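Local coordinates for glycerol uptake operon antiterminator-related protein (Thermotoga maritima, PDB 1VKF) that is of uncertain biochemical function but has a TIM-barrel fold and, as a member of the glycerol-3-phosphate-responsive antiterminator family, probably takes part in regulating glycerol uptake genes, at residues L77-K81 with A82-G86. Sequence-based numbering, arbitrary orientation.
Sequences LFVKK and AGADG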
loop_
_atom_site.group_PDB
_atom_site.type_symbol
_atom_site.label_atom_id
_atom_site.label_comp_id
_atom_site.label_asym_id
_atom_site.label_seq_id
_atom_site.Cartn_x
_atom_site.Cartn_y
_atom_site.Cartn_z
ATOM N N LEU A 77 16.457 1.574 -3.242
ATOM C CA LEU A 77 17.023 2.568 -4.163
ATOM C C LEU A 77 16.774 2.194 -5.625
ATOM O O LEU A 77 16.539 3.097 -6.427
ATOM C CB LEU A 77 18.523 2.807 -3.950
ATOM C CG LEU A 77 18.806 3.448 -2.601
ATOM C CD1 LEU A 77 20.308 3.540 -2.372
ATOM C CD2 LEU A 77 18.100 4.790 -2.481
ATOM N N PHE A 78 16.745 0.894 -6.008
ATOM C CA PHE A 78 16.398 0.481 -7.316
ATOM C C PHE A 78 14.964 0.819 -7.680
ATOM O O PHE A 78 14.698 1.309 -8.779
ATOM C CB PHE A 78 16.599 -1.048 -7.429
ATOM C CG PHE A 78 16.289 -1.623 -8.759
ATOM C CD1 PHE A 78 15.007 -2.001 -9.019
ATOM C CD2 PHE A 78 17.282 -1.736 -9.718
ATOM C CE1 PHE A 78 14.672 -2.559 -10.271
ATOM C CE2 PHE A 78 16.983 -2.304 -10.967
ATOM C CZ PHE A 78 15.669 -2.690 -11.235
ATOM N N VAL A 79 14.056 0.597 -6.732
ATOM C CA VAL A 79 12.668 0.884 -6.958
ATOM C C VAL A 79 12.490 2.441 -7.091
ATOM O O VAL A 79 11.713 2.895 -7.941
ATOM C CB VAL A 79 11.802 0.271 -5.811
ATOM C CG1 VAL A 79 10.388 0.761 -5.920
ATOM C CG2 VAL A 79 11.874 -1.246 -5.915
ATOM N N LYS A 80 13.202 3.227 -6.288
ATOM C CA LYS A 80 13.177 4.672 -6.447
ATOM C C LYS A 80 13.703 5.115 -7.821
ATOM O O LYS A 80 13.048 5.910 -8.532
ATOM C CB LYS A 80 13.936 5.358 -5.295
ATOM C CG LYS A 80 13.857 6.885 -5.313
ATOM C CD LYS A 80 12.479 7.331 -4.802
ATOM C CE LYS A 80 12.369 8.854 -4.644
ATOM N NZ LYS A 80 11.824 9.456 -5.890
ATOM N N LYS A 81 14.824 4.543 -8.239
ATOM C CA LYS A 81 15.400 4.819 -9.589
ATOM C C LYS A 81 14.468 4.462 -10.724
ATOM O O LYS A 81 14.433 5.119 -11.806
ATOM C CB LYS A 81 16.705 4.037 -9.753
ATOM C CG LYS A 81 17.902 4.657 -9.071
ATOM C CD LYS A 81 19.190 4.523 -9.911
ATOM C CE LYS A 81 20.268 5.459 -9.365
ATOM N NZ LYS A 81 21.635 5.158 -9.890
ATOM N N ALA A 82 13.685 3.412 -10.525
ATOM C CA ALA A 82 12.740 2.990 -11.547
ATOM C C ALA A 82 11.584 3.951 -11.714
ATOM O O ALA A 82 10.884 3.851 -12.683
ATOM C CB ALA A 82 12.206 1.587 -11.266
ATOM N N GLY A 83 11.358 4.813 -10.716
ATOM C CA GLY A 83 10.410 5.934 -10.781
ATOM C C GLY A 83 9.252 5.906 -9.778
ATOM O O GLY A 83 8.284 6.672 -9.891
ATOM N N ALA A 84 9.361 5.059 -8.767
ATOM C CA ALA A 84 8.291 4.934 -7.754
ATOM C C ALA A 84 8.284 6.140 -6.851
ATOM O O ALA A 84 9.314 6.718 -6.541
ATOM C CB ALA A 84 8.473 3.647 -6.936
ATOM N N ASP A 85 7.085 6.503 -6.408
ATOM C CA ASP A 85 6.944 7.526 -5.420
ATOM C C ASP A 85 7.173 7.036 -4.017
ATOM O O ASP A 85 7.489 7.822 -3.104
ATOM C CB ASP A 85 5.588 8.207 -5.541
ATOM C CG ASP A 85 5.434 8.903 -6.862
ATOM O OD1 ASP A 85 6.291 9.766 -7.211
ATOM O OD2 ASP A 85 4.567 8.550 -7.683
ATOM N N GLY A 86 6.973 5.762 -3.823
ATOM C CA GLY A 86 7.194 5.130 -2.534
ATOM C C GLY A 86 7.100 3.616 -2.606
ATOM O O GLY A 86 6.867 3.003 -3.665
HETATM O O HOH W 1 11.301 7.812 -7.927
#
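With chi1 at 171°, V79 holds CG1 beside its carbonyl carbon, where that methyl meets A84 CB at 3.6 Å. K80 also starts with CG anti to N, but its chain bends at chi2 (77°) and again at its last torsion, bringing CD to 3.7 Å from A84 O. Its ammonium reaches that carbonyl through a water, which accepts from K80 NZ at 2.7 Å and donates to both A84 O and K80 O. The long, flexible lysine suits this exposed flank, because CD can lie against the A84 carbonyl while the ammonium meets a water.

Here helix 73-82 ends in a Schellman motif. A82 N still gives an ordinary helical bond to F78 O (2.9 Å). The motif's own two bonds follow: G83 N bonds to K80 O at 3.0 Å, meeting it from above the carbonyl plane, and A84 N reaches back to V79 O, a weak but fairly straight bond (3.3 Å). G83 makes the reversal with a positive phi of 118°, at backbone angles where any beta carbon would collide with the carbonyl oxygen of A82, so glycine, which has none, sits easily.

The turn delivers the chain into strand 86-89 as an alpha-beta loop, closing the beta-alpha-beta crossover from strand 58-62 through helix 73-82 to strand 86-89 of the TIM-type barrel. Small A82 and A84 allow a close fit on the buried side: both touch L49 of helix 45-54, while V79, beta-branched and apolar, packs with A84 on V61 of strand 58-62. Beyond them, D85 OD2 forms a salt bridge with K53 and accepts from V59 N.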